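Local structure of pyruvate kinase (Pseudomonas aeruginosa, 6QXL) at residues T282-S287 / K330-V335; I8-G13 / A317-G322; K221-E226 / R248-V253; A243-R248 / V277-T282; L126-R131 / D156-N161. The protein probably catalyses the last step of glycolysis, passing the phosphoryl group of phosphoenolpyruvate to ADP to yield pyruvate and ATP. All blocks are in the same frame, centred on the assembly; numbering follows the deposited sequence.

These five contacts illustrate how chemistry follows position in a barrel enzyme. Contacts 1 to 4 lie buried in the eight-stranded barrel, whereas contact 5 is partly buried in the separate small sheet domain. Contact 4 is the core, two neighbouring parallel strands joined by backbone bonds and, at their end, by the R248 guanidinium; R248 continues into contact 3, where carboxylates, magnesium and malonate meet, and T282 begins the loop of contact 1. Two methionines of that loop meet A331, M332 and V335 of helix 325-340, while contact 2 closes strand 7-11 onto the short helix 317-320 with a serine hydroxyl bonded to a strand carbonyl. Contact 5 touches contact 3 through V253, joining the two domains.

Contact 1 of 5, residues T282-S287 / K330-V335; sequences TQMMES and KAMARV
M285 lays its thioether over the start of M332, its SD lying 4.0 Å from M332 CB and equally far from M332 N. The setting is the TIM barrel of pyruvate kinase, where the loop leaving the seventh strand, 282-287, meets an outer helix: 330-335 belongs to helix 325-340, which follows the eighth strand. The two long side chains pass each other at a slant, each on its way into the opposing segment. M285 runs out from beside its own backbone N and bends at its last bond, which turns the methyl along the helix; CE then comes to 4.3 Å from A331 CB and 4.4 Å from V335 CG2, and so spans one turn of the helix surface. M332 answers in the other direction. With CG anti to the backbone N (chi1 180°) and the next torsion also extended, its chain reaches inward from the helix and ends beneath the loop. The contact is thus wholly apolar, with sulfur and methyl groups filling a buried seam. Around it, V302 of helix 296-307 and V313 of strand 312-315 pack on both M284 and M332, while I8 of the first strand also touches M332. At the inner end of the seam, M332 CE stops 4.0 Å from M284 CB.

Contact 2 of 5, residues I8-G13 / A317-G322; sequences IVATLG and AESAAG
S319 points its hydroxyl at the carbonyl oxygen of T11, donating a 2.7 Å hydrogen bond from OG to T11 O. The donor lies in the carbonyl plane and on a lone pair, with a C=O...OG angle of 128°. OG stands between the backbone N and the carbonyl carbon of its own residue (chi1 62°), which aims it at the strand; A10 CB also lies beside it, 3.9 Å from S319 OG. One residue on, A320 packs its methyl against the same stretch, with A320 CB 3.9 Å from T11 CG2 and 3.7 Å from L12 O. Then the backbones themselves close in, and G13 C comes within 3.1 Å of A320 O.

Second-shell groups fix both partners. T11 OG1 bonds to R34 and to the carbonyl of L315, S16 OG bonds to G13 N and S319 O, and E318 OE1 reaches M285 N in the loop after the seventh strand. The contact lies at the seam of the TIM barrel: strand 7-11 is bonded to strands 32-36 and 312-315, L12 turns to helix 19-28, and helix 317-320 fills the connection from the eighth strand to helix 325-340.

Contact 3 of 5, residues K221-E226 / R248-V253; sequences KIERAE and RGDLGV. With MG (magnesium ion), chain N; MLI (malonate ion), chain O.
D250 and L251 of helix 248-255 meet E223 and I222 at the end of strand 217-222. R248 opens the helix and gives its carbonyl oxygen to R296 of the second subunit. G249 turns its backbone N toward the bound malonate, forming a 2.7 Å hydrogen bond to MLI O7 that is rather bent (133° at the hydrogen). D250 N adds a longer but straighter one, 3.3 Å to MLI O6. The side chain of D250 leans across to E223; their carboxylate planes stand 67° apart, and OD2 of D250 lies only 2.6 Å from OE2 of E223. Two acceptors come this close because both bind the magnesium ion, D250 OD2 at 2.3 Å; the refined distance from E223 OE2 to the metal is too short to be trusted. L251, with CG anti to the backbone N (chi1 -175°), packs its side chain against the backbone of I222 and E223, CB 3.7 Å from I222 O.

Malonate adds an oxygen from each carboxylate, O6 and O8, and a water also binds the metal. T282 OG1 bonds MLI O7, and K221 NZ, also paired with D68, donates a 2.8 Å hydrogen bond to MLI O8. Malonate, probably from the crystallisation liquor, thus chelates the metal much as the substrate is thought to do in pyruvate kinases, while the helix N-terminus would probably help stabilise its negative charge.

Contact 4 of 5, residues A243-R248 / V277-T282; sequences AVMVAR and VVITAT
The carbonyl oxygen of I279 is gripped from strand 243-247 by two groups: V246 N donates a 2.7 Å hydrogen bond to I279 O, nearly along the C=O axis and almost straight at 170°, and M245 CA makes a CA-H...O contact with the same atom. V244 uses both its polar backbone atoms, its N to V277 O and its O to I279 N, whereas the bond from A281 N to V246 O is longer, at 3.2 Å, and bent, as the strands part toward their C-terminal ends.

The chain of R248 bends at chi3 (-50°), folding the guanidinium back against the partner segment. NH2 reaches T282 O at 3.0 Å with that oxygen at the edge of the group, while NE donates to A281 O at 3.0 Å, with that oxygen tilted out of the guanidinium plane. T280 CG2 sits over the rim of one face. NH2 also forms a salt bridge with D301, and NH1 bonds Q264, so the group has little freedom to rotate.

The side chains divide by face. V244 CG2 meets V278 CG2 at 3.6 Å, and with V246 this face turns to helix 260-273; M245 CG touches A281 CB at 4.1 Å on the other face, near M314. This is the build of a TIM barrel: parallel sixth and seventh strands joined through helices 248-255 and 260-273, a beta-alpha-beta crossover, with T282 OG1 at the rim bonding malonate.

Contact 5 of 5, residues L126-R131 / D156-N161; sequences LLDDGR and DHKGIN
L127 lies alongside I160 on one face of an antiparallel pair, and CB, CG and CD2 each find a neighbour. CB sits 3.6 Å from G159 O; CG lies 4.0 Å from I160 CG1; and CD2 ends beside I160 CD1. The two side chains run in one direction, both resting on F94 of strand 91-95. Strands 124-127 and 159-162 belong to the mixed sheet of the small B domain, which pyruvate kinases insert after the third barrel strand and which in this family acts as a mobile lid over the active site.

L127 and I160 form a non-hydrogen-bonded pair, so the bonds lie to either side of it. L126 and N161 are the hydrogen-bonded pair, with L126 N to N161 O at 2.8 Å, nearly linear at 175°, and N161 N returning to L126 O. On the other side D128 N donates to G159 O, just as the strand ends in a type I' turn from D128 to R131. The opposite face of the sheet, with L126 and N161, leans on V253 of helix 248-255, and N161 ND2 bonds to E254; here the lid meets the barrel.

The carboxylate of D128, with CG anti to its backbone N (chi1 -164°), rests against the aliphatic part of K158, D128 CG being 3.6 Å from K158 CD. The lysine's NZ stays 4.3 Å from D128 OD1, beyond a salt bridge. Instead R131 draws the turn together, its NH1 forming weak salt-bridge bonds to D129 OD2 at 3.3 Å and to D128 OD1 at 3.5 Å.

Contact 1 of 5, residues T282-S287 / K330-V335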
# COMPACT_ATOMS: atom_id res chain seq x y z
N THR A 282 -29.12 -6.92 17.75
CA THR A 282 -30.27 -7.68 17.29
C THR A 282 -29.98 -9.10 16.78
O THR A 282 -29.38 -9.29 15.73
CB THR A 282 -31.11 -6.87 16.30
OG1 THR A 282 -31.43 -5.60 16.89
CG2 THR A 282 -32.39 -7.57 15.97
N GLN A 283 -30.44 -10.08 17.55
CA GLN A 283 -30.36 -11.49 17.23
C GLN A 283 -28.95 -12.02 17.14
O GLN A 283 -28.71 -13.03 16.49
CB GLN A 283 -31.12 -11.83 15.94
CG GLN A 283 -32.56 -11.33 15.89
CD GLN A 283 -33.37 -12.04 14.80
OE1 GLN A 283 -33.22 -11.77 13.61
NE2 GLN A 283 -34.21 -13.00 15.22
N MET A 284 -28.03 -11.38 17.85
CA MET A 284 -26.66 -11.83 17.81
C MET A 284 -26.51 -13.24 18.38
O MET A 284 -25.69 -14.02 17.92
CB MET A 284 -25.76 -10.84 18.53
CG MET A 284 -25.91 -9.44 17.98
SD MET A 284 -24.41 -8.48 18.13
CE MET A 284 -23.47 -9.16 16.76
N MET A 285 -27.32 -13.59 19.38
CA MET A 285 -27.28 -14.92 19.97
C MET A 285 -28.67 -15.48 20.24
O MET A 285 -28.91 -16.12 21.24
CB MET A 285 -26.43 -14.86 21.23
CG MET A 285 -24.99 -14.52 20.93
SD MET A 285 -23.92 -14.96 22.29
CE MET A 285 -22.52 -15.64 21.41
N GLU A 286 -29.57 -15.27 19.28
CA GLU A 286 -30.99 -15.57 19.46
C GLU A 286 -31.28 -17.00 19.96
O GLU A 286 -32.15 -17.20 20.80
CB GLU A 286 -31.74 -15.34 18.14
CG GLU A 286 -33.25 -15.20 18.28
CD GLU A 286 -33.70 -13.82 18.74
OE1 GLU A 286 -32.89 -13.03 19.29
OE2 GLU A 286 -34.89 -13.49 18.57
N SER A 287 -30.53 -17.98 19.49
CA SER A 287 -30.79 -19.34 19.90
C SER A 287 -30.69 -19.52 21.42
O SER A 287 -31.28 -20.45 21.98
CB SER A 287 -29.88 -20.34 19.19
OG SER A 287 -28.63 -20.44 19.85
N LYS A 330 -22.04 -14.43 29.35
CA LYS A 330 -20.76 -15.15 29.46
C LYS A 330 -20.23 -15.58 28.10
O LYS A 330 -19.06 -15.39 27.79
CB LYS A 330 -20.87 -16.35 30.39
CG LYS A 330 -21.00 -15.97 31.85
CD LYS A 330 -20.79 -17.17 32.77
CE LYS A 330 -21.08 -16.81 34.22
NZ LYS A 330 -21.35 -18.03 35.05
N ALA A 331 -21.12 -16.14 27.28
CA ALA A 331 -20.72 -16.64 25.96
C ALA A 331 -20.26 -15.48 25.07
O ALA A 331 -19.20 -15.55 24.44
CB ALA A 331 -21.85 -17.39 25.30
N MET A 332 -21.04 -14.41 25.05
CA MET A 332 -20.72 -13.26 24.26
C MET A 332 -19.35 -12.70 24.66
O MET A 332 -18.51 -12.41 23.81
CB MET A 332 -21.83 -12.22 24.41
CG MET A 332 -21.63 -10.96 23.64
SD MET A 332 -23.13 -10.00 23.55
CE MET A 332 -23.74 -10.52 21.94
N ALA A 333 -19.12 -12.60 25.97
CA ALA A 333 -17.84 -12.08 26.47
C ALA A 333 -16.66 -12.96 26.04
O ALA A 333 -15.59 -12.45 25.71
CB ALA A 333 -17.89 -11.96 27.99
N ARG A 334 -16.86 -14.27 26.03
CA ARG A 334 -15.79 -15.19 25.67
C ARG A 334 -15.45 -15.06 24.18
O ARG A 334 -14.28 -15.09 23.79
CB ARG A 334 -16.24 -16.61 26.00
CG ARG A 334 -15.10 -17.58 26.34
CD ARG A 334 -15.35 -19.04 25.89
NE ARG A 334 -16.74 -19.48 26.14
CZ ARG A 334 -17.67 -19.81 25.23
NH1 ARG A 334 -17.40 -19.81 23.92
NH2 ARG A 334 -18.91 -20.11 25.64
N VAL A 335 -16.47 -14.88 23.34
CA VAL A 335 -16.26 -14.77 21.91
C VAL A 335 -15.52 -13.47 21.60
O VAL A 335 -14.63 -13.46 20.74
CB VAL A 335 -17.58 -14.89 21.15
CG1 VAL A 335 -17.38 -14.62 19.66
CG2 VAL A 335 -18.17 -16.27 21.35

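Contact 2 of 5, residues I8-G13 / A317-G322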
# COMPACT_ATOMS: atom_id res chain seq x y z
N ILE A 8 -20.33 -4.91 26.23
CA ILE A 8 -21.57 -5.68 26.13
C ILE A 8 -22.75 -4.88 26.66
O ILE A 8 -22.75 -4.47 27.81
CB ILE A 8 -21.46 -7.00 26.90
CG1 ILE A 8 -20.41 -7.91 26.23
CG2 ILE A 8 -22.82 -7.69 26.95
CD1 ILE A 8 -20.07 -9.20 26.98
N VAL A 9 -23.74 -4.68 25.81
CA VAL A 9 -25.00 -4.07 26.21
C VAL A 9 -26.04 -5.16 26.41
O VAL A 9 -26.29 -5.96 25.50
CB VAL A 9 -25.51 -3.12 25.14
CG1 VAL A 9 -26.80 -2.44 25.59
CG2 VAL A 9 -24.45 -2.10 24.79
N ALA A 10 -26.65 -5.20 27.59
CA ALA A 10 -27.64 -6.23 27.94
C ALA A 10 -28.97 -5.54 28.22
O ALA A 10 -29.05 -4.67 29.08
CB ALA A 10 -27.20 -7.02 29.14
N THR A 11 -30.00 -5.93 27.47
CA THR A 11 -31.33 -5.41 27.71
C THR A 11 -31.94 -6.11 28.91
O THR A 11 -31.82 -7.33 29.04
CB THR A 11 -32.23 -5.61 26.49
OG1 THR A 11 -31.71 -4.88 25.38
CG2 THR A 11 -33.60 -5.08 26.78
N LEU A 12 -32.58 -5.34 29.78
CA LEU A 12 -33.27 -5.90 30.94
C LEU A 12 -34.74 -6.16 30.66
O LEU A 12 -35.36 -5.52 29.80
CB LEU A 12 -33.14 -4.99 32.15
CG LEU A 12 -31.69 -4.63 32.49
CD1 LEU A 12 -31.70 -3.73 33.72
CD2 LEU A 12 -30.82 -5.88 32.68
N GLY A 13 -35.28 -7.12 31.40
CA GLY A 13 -36.69 -7.49 31.27
C GLY A 13 -37.09 -8.53 32.30
O GLY A 13 -36.36 -8.78 33.27
N ALA A 317 -33.57 -10.03 23.59
CA ALA A 317 -34.43 -11.00 24.24
C ALA A 317 -33.56 -12.00 24.95
O ALA A 317 -33.98 -12.56 25.96
CB ALA A 317 -35.34 -11.70 23.25
N GLU A 318 -32.34 -12.23 24.46
CA GLU A 318 -31.45 -13.21 25.07
C GLU A 318 -31.27 -12.91 26.56
O GLU A 318 -31.29 -13.83 27.38
CB GLU A 318 -30.08 -13.22 24.37
CG GLU A 318 -30.09 -13.45 22.84
CD GLU A 318 -30.08 -12.16 22.01
OE1 GLU A 318 -29.30 -12.06 21.05
OE2 GLU A 318 -30.87 -11.24 22.33
N SER A 319 -31.14 -11.63 26.91
CA SER A 319 -30.95 -11.23 28.29
C SER A 319 -32.24 -10.75 28.99
O SER A 319 -32.34 -10.84 30.21
CB SER A 319 -29.87 -10.14 28.39
OG SER A 319 -30.23 -8.98 27.67
N ALA A 320 -33.20 -10.25 28.23
CA ALA A 320 -34.42 -9.66 28.79
C ALA A 320 -35.53 -10.68 29.06
O ALA A 320 -36.22 -10.58 30.08
CB ALA A 320 -34.95 -8.59 27.86
N ALA A 321 -35.73 -11.63 28.15
CA ALA A 321 -36.84 -12.58 28.25
C ALA A 321 -36.48 -14.05 28.26
O ALA A 321 -37.30 -14.88 28.59
CB ALA A 321 -37.82 -12.30 27.14
N GLY A 322 -35.25 -14.40 27.93
CA GLY A 322 -34.91 -15.80 27.62
C GLY A 322 -34.63 -16.62 28.87
O GLY A 322 -34.66 -16.12 29.99

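Contact 3 of 5, residues K221-E226 / R248-V253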
# COMPACT_ATOMS: atom_id res chain seq x y z
N LYS A 221 -30.32 5.30 16.47
CA LYS A 221 -30.55 3.96 15.95
C LYS A 221 -30.76 4.02 14.46
O LYS A 221 -31.68 4.66 13.99
CB LYS A 221 -31.74 3.34 16.65
CG LYS A 221 -31.47 3.08 18.13
CD LYS A 221 -32.74 2.80 18.90
CE LYS A 221 -33.38 1.48 18.48
NZ LYS A 221 -34.49 1.10 19.38
N ILE A 222 -29.90 3.36 13.70
CA ILE A 222 -29.98 3.35 12.24
C ILE A 222 -30.93 2.21 11.84
O ILE A 222 -30.53 1.07 11.79
CB ILE A 222 -28.60 3.18 11.60
CG1 ILE A 222 -27.56 4.12 12.22
CG2 ILE A 222 -28.68 3.39 10.10
CD1 ILE A 222 -27.99 5.55 12.31
N GLU A 223 -32.21 2.53 11.69
CA GLU A 223 -33.28 1.62 11.35
C GLU A 223 -34.13 2.02 10.14
O GLU A 223 -35.05 1.34 9.82
CB GLU A 223 -34.27 1.53 12.53
CG GLU A 223 -33.79 0.89 13.82
CD GLU A 223 -34.82 0.86 14.94
OE1 GLU A 223 -35.22 1.93 15.36
OE2 GLU A 223 -35.19 -0.22 15.44
N ARG A 224 -33.86 3.13 9.49
CA ARG A 224 -34.72 3.61 8.40
C ARG A 224 -34.00 3.56 7.09
O ARG A 224 -32.83 3.91 7.03
CB ARG A 224 -35.23 5.03 8.64
CG ARG A 224 -36.35 5.07 9.60
CD ARG A 224 -37.77 4.91 9.08
NE ARG A 224 -38.72 5.48 9.95
CZ ARG A 224 -39.86 4.89 10.37
NH1 ARG A 224 -40.19 3.67 9.94
NH2 ARG A 224 -40.68 5.51 11.21
N ALA A 225 -34.67 3.15 6.04
CA ALA A 225 -34.09 3.17 4.70
C ALA A 225 -33.50 4.52 4.33
O ALA A 225 -32.43 4.59 3.73
CB ALA A 225 -35.09 2.71 3.67
N GLU A 226 -34.18 5.59 4.74
CA GLU A 226 -33.75 6.95 4.39
C GLU A 226 -32.44 7.31 5.06
O GLU A 226 -31.67 8.08 4.51
CB GLU A 226 -34.84 7.98 4.79
CG GLU A 226 -36.18 7.85 4.06
CD GLU A 226 -37.10 6.74 4.56
OE1 GLU A 226 -36.88 6.11 5.63
OE2 GLU A 226 -38.02 6.42 3.83
N ARG A 248 -30.38 -3.99 13.54
CA ARG A 248 -30.50 -4.84 12.36
C ARG A 248 -31.89 -5.41 12.17
O ARG A 248 -32.23 -5.79 11.06
CB ARG A 248 -29.46 -5.94 12.37
CG ARG A 248 -28.06 -5.37 12.36
CD ARG A 248 -26.99 -6.44 12.33
NE ARG A 248 -27.20 -7.45 13.33
CZ ARG A 248 -26.40 -8.51 13.49
NH1 ARG A 248 -25.32 -8.67 12.72
NH2 ARG A 248 -26.65 -9.41 14.43
N GLY A 249 -32.68 -5.49 13.25
CA GLY A 249 -34.07 -5.94 13.15
C GLY A 249 -34.88 -5.04 12.23
O GLY A 249 -35.26 -5.43 11.12
N ASP A 250 -35.12 -3.82 12.65
CA ASP A 250 -35.92 -2.92 11.84
C ASP A 250 -35.21 -2.54 10.54
O ASP A 250 -35.86 -2.43 9.49
CB ASP A 250 -36.34 -1.67 12.61
CG ASP A 250 -37.47 -1.95 13.58
OD1 ASP A 250 -38.51 -2.47 13.12
OD2 ASP A 250 -37.34 -1.59 14.79
N LEU A 251 -33.88 -2.38 10.58
CA LEU A 251 -33.15 -2.00 9.39
C LEU A 251 -33.27 -3.07 8.31
O LEU A 251 -33.46 -2.75 7.13
CB LEU A 251 -31.68 -1.73 9.71
CG LEU A 251 -30.82 -1.22 8.55
CD1 LEU A 251 -31.25 0.14 8.01
CD2 LEU A 251 -29.39 -1.14 9.03
N GLY A 252 -33.19 -4.34 8.71
CA GLY A 252 -33.30 -5.44 7.76
C GLY A 252 -34.66 -5.49 7.09
O GLY A 252 -34.76 -5.78 5.91
N VAL A 253 -35.71 -5.19 7.83
CA VAL A 253 -37.03 -5.09 7.25
C VAL A 253 -37.07 -3.98 6.20
O VAL A 253 -37.60 -4.16 5.10
CB VAL A 253 -38.09 -4.87 8.33
CG1 VAL A 253 -39.44 -4.51 7.71
CG2 VAL A 253 -38.25 -6.09 9.20
MG MG N . -35.68 -1.49 16.31
C1 MLI O . -32.99 -2.85 17.56
C2 MLI O . -33.58 -3.30 16.23
C3 MLI O . -34.04 -2.35 18.52
O6 MLI O . -34.58 -2.75 15.72
O7 MLI O . -33.02 -4.22 15.64
O8 MLI O . -34.74 -1.41 18.10
O9 MLI O . -34.17 -2.91 19.63
O HOH W 1 -37.30 -3.38 16.99

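Contact 4 of 5, residues A243-R248 / V277-T282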
# COMPACT_ATOMS: atom_id res chain seq x y z
N ALA A 243 -23.45 8.64 19.58
CA ALA A 243 -23.26 7.23 19.31
C ALA A 243 -24.32 6.77 18.35
O ALA A 243 -25.34 7.45 18.17
CB ALA A 243 -23.33 6.45 20.60
N VAL A 244 -24.06 5.64 17.69
CA VAL A 244 -25.03 5.05 16.78
C VAL A 244 -25.18 3.58 17.06
O VAL A 244 -24.27 2.95 17.60
CB VAL A 244 -24.68 5.26 15.29
CG1 VAL A 244 -24.55 6.73 14.96
CG2 VAL A 244 -23.41 4.53 14.92
N MET A 245 -26.33 3.04 16.69
CA MET A 245 -26.64 1.63 16.86
C MET A 245 -27.02 1.05 15.50
O MET A 245 -27.89 1.58 14.82
CB MET A 245 -27.78 1.45 17.84
CG MET A 245 -28.16 0.00 18.09
SD MET A 245 -29.65 -0.24 19.01
CE MET A 245 -29.11 0.26 20.67
N VAL A 246 -26.40 -0.06 15.14
CA VAL A 246 -26.78 -0.81 13.96
C VAL A 246 -27.95 -1.69 14.36
O VAL A 246 -27.78 -2.75 14.94
CB VAL A 246 -25.62 -1.63 13.37
CG1 VAL A 246 -26.01 -2.26 12.05
CG2 VAL A 246 -24.40 -0.75 13.16
N ALA A 247 -29.15 -1.20 14.08
CA ALA A 247 -30.37 -1.81 14.59
C ALA A 247 -30.90 -2.77 13.52
O ALA A 247 -31.79 -2.44 12.73
CB ALA A 247 -31.39 -0.75 14.91
N ARG A 248 -30.38 -3.99 13.54
CA ARG A 248 -30.50 -4.84 12.36
C ARG A 248 -31.89 -5.41 12.17
O ARG A 248 -32.23 -5.79 11.06
CB ARG A 248 -29.46 -5.94 12.37
CG ARG A 248 -28.06 -5.37 12.36
CD ARG A 248 -26.99 -6.44 12.33
NE ARG A 248 -27.20 -7.45 13.33
CZ ARG A 248 -26.40 -8.51 13.49
NH1 ARG A 248 -25.32 -8.67 12.72
NH2 ARG A 248 -26.65 -9.41 14.43
N VAL A 277 -19.27 6.64 19.00
CA VAL A 277 -19.34 5.26 19.51
C VAL A 277 -20.35 4.49 18.67
O VAL A 277 -21.33 5.07 18.20
CB VAL A 277 -19.78 5.27 20.98
CG1 VAL A 277 -19.75 3.89 21.58
CG2 VAL A 277 -18.87 6.17 21.79
N VAL A 278 -20.13 3.20 18.49
CA VAL A 278 -21.07 2.39 17.71
C VAL A 278 -21.38 1.06 18.36
O VAL A 278 -20.49 0.37 18.83
CB VAL A 278 -20.59 2.22 16.25
CG1 VAL A 278 -19.22 1.56 16.17
CG2 VAL A 278 -21.60 1.43 15.43
N ILE A 279 -22.67 0.72 18.37
CA ILE A 279 -23.19 -0.54 18.91
C ILE A 279 -23.76 -1.40 17.77
O ILE A 279 -24.49 -0.91 16.92
CB ILE A 279 -24.35 -0.26 19.88
CG1 ILE A 279 -23.92 0.67 21.02
CG2 ILE A 279 -24.92 -1.55 20.45
CD1 ILE A 279 -25.11 1.33 21.69
N THR A 280 -23.46 -2.70 17.78
CA THR A 280 -24.08 -3.66 16.85
C THR A 280 -25.13 -4.46 17.62
O THR A 280 -24.86 -4.93 18.72
CB THR A 280 -23.03 -4.60 16.26
OG1 THR A 280 -22.03 -3.84 15.57
CG2 THR A 280 -23.64 -5.56 15.26
N ALA A 281 -26.32 -4.62 17.04
CA ALA A 281 -27.46 -5.19 17.78
C ALA A 281 -28.33 -6.16 16.99
O ALA A 281 -28.29 -6.19 15.77
CB ALA A 281 -28.34 -4.08 18.32
N THR A 282 -29.12 -6.92 17.75
CA THR A 282 -30.27 -7.68 17.29
C THR A 282 -29.98 -9.10 16.78
O THR A 282 -29.38 -9.29 15.73
CB THR A 282 -31.11 -6.87 16.30
OG1 THR A 282 -31.43 -5.60 16.89
CG2 THR A 282 -32.39 -7.57 15.97

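Contact 5 of 5, residues L126-R131 / D156-N161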
# COMPACT_ATOMS: atom_id res chain seq x y z
N LEU A 126 -44.66 -6.60 7.17
CA LEU A 126 -43.97 -7.53 8.04
C LEU A 126 -44.38 -7.25 9.48
O LEU A 126 -44.30 -6.12 9.95
CB LEU A 126 -42.47 -7.38 7.87
CG LEU A 126 -41.89 -8.03 6.59
CD1 LEU A 126 -42.02 -7.22 5.33
CD2 LEU A 126 -40.47 -8.39 6.68
N LEU A 127 -44.83 -8.30 10.15
CA LEU A 127 -45.32 -8.19 11.52
C LEU A 127 -44.45 -9.04 12.44
O LEU A 127 -43.91 -10.07 12.02
CB LEU A 127 -46.76 -8.67 11.63
CG LEU A 127 -47.78 -7.77 10.94
CD1 LEU A 127 -48.13 -8.35 9.59
CD2 LEU A 127 -49.02 -7.50 11.84
N ASP A 128 -44.33 -8.59 13.70
CA ASP A 128 -43.53 -9.29 14.70
C ASP A 128 -42.09 -9.51 14.21
O ASP A 128 -41.60 -10.65 14.13
CB ASP A 128 -44.18 -10.64 15.09
CG ASP A 128 -43.60 -11.20 16.39
OD1 ASP A 128 -42.70 -10.57 17.00
OD2 ASP A 128 -44.04 -12.28 16.80
N ASP A 129 -41.43 -8.40 13.86
CA ASP A 129 -40.02 -8.43 13.44
C ASP A 129 -39.79 -9.32 12.21
O ASP A 129 -38.71 -9.90 12.05
CB ASP A 129 -39.07 -8.87 14.58
CG ASP A 129 -39.08 -7.95 15.81
OD1 ASP A 129 -39.49 -6.78 15.68
OD2 ASP A 129 -38.75 -8.51 16.91
N GLY A 130 -40.78 -9.41 11.33
CA GLY A 130 -40.67 -10.24 10.14
C GLY A 130 -41.20 -11.65 10.22
O GLY A 130 -41.20 -12.34 9.21
N ARG A 131 -41.67 -12.08 11.38
CA ARG A 131 -42.15 -13.46 11.58
C ARG A 131 -43.34 -13.83 10.70
O ARG A 131 -43.43 -14.94 10.23
CB ARG A 131 -42.48 -13.70 13.07
CG ARG A 131 -41.25 -14.06 13.85
CD ARG A 131 -41.25 -13.66 15.34
NE ARG A 131 -39.94 -13.94 15.94
CZ ARG A 131 -39.13 -13.06 16.57
NH1 ARG A 131 -39.45 -11.75 16.67
NH2 ARG A 131 -37.95 -13.50 16.99
N ASP A 156 -51.62 -9.32 20.59
CA ASP A 156 -51.90 -7.92 20.86
C ASP A 156 -50.62 -7.07 20.71
O ASP A 156 -49.53 -7.49 21.08
CB ASP A 156 -52.46 -7.70 22.27
CG ASP A 156 -53.83 -8.37 22.47
OD1 ASP A 156 -54.27 -9.18 21.62
OD2 ASP A 156 -54.45 -8.14 23.56
N HIS A 157 -50.80 -5.91 20.10
CA HIS A 157 -49.78 -4.88 20.00
C HIS A 157 -48.49 -5.27 19.28
O HIS A 157 -47.48 -4.64 19.49
CB HIS A 157 -49.44 -4.33 21.40
CG HIS A 157 -50.61 -3.76 22.13
ND1 HIS A 157 -51.50 -2.88 21.55
CD2 HIS A 157 -51.07 -4.02 23.38
CE1 HIS A 157 -52.44 -2.57 22.43
NE2 HIS A 157 -52.20 -3.25 23.54
N LYS A 158 -48.52 -6.29 18.42
CA LYS A 158 -47.35 -6.62 17.65
C LYS A 158 -47.03 -5.54 16.63
O LYS A 158 -47.92 -4.86 16.11
CB LYS A 158 -47.49 -7.97 16.97
CG LYS A 158 -47.41 -9.16 17.89
CD LYS A 158 -45.99 -9.35 18.39
CE LYS A 158 -45.90 -10.38 19.51
NZ LYS A 158 -44.93 -9.99 20.61
N GLY A 159 -45.74 -5.38 16.37
CA GLY A 159 -45.27 -4.35 15.45
C GLY A 159 -45.54 -4.73 14.01
O GLY A 159 -45.67 -5.90 13.64
N ILE A 160 -45.70 -3.69 13.20
CA ILE A 160 -45.87 -3.85 11.77
C ILE A 160 -45.01 -2.81 11.06
O ILE A 160 -44.88 -1.68 11.51
CB ILE A 160 -47.37 -3.73 11.38
CG1 ILE A 160 -47.57 -3.94 9.89
CG2 ILE A 160 -47.95 -2.41 11.78
CD1 ILE A 160 -49.02 -4.12 9.49
N ASN A 161 -44.42 -3.20 9.95
CA ASN A 161 -43.71 -2.27 9.07
C ASN A 161 -43.87 -2.70 7.64
O ASN A 161 -44.27 -3.80 7.36
CB ASN A 161 -42.23 -2.12 9.44
CG ASN A 161 -41.62 -0.78 8.95
OD1 ASN A 161 -42.18 -0.04 8.14
ND2 ASN A 161 -40.47 -0.45 9.51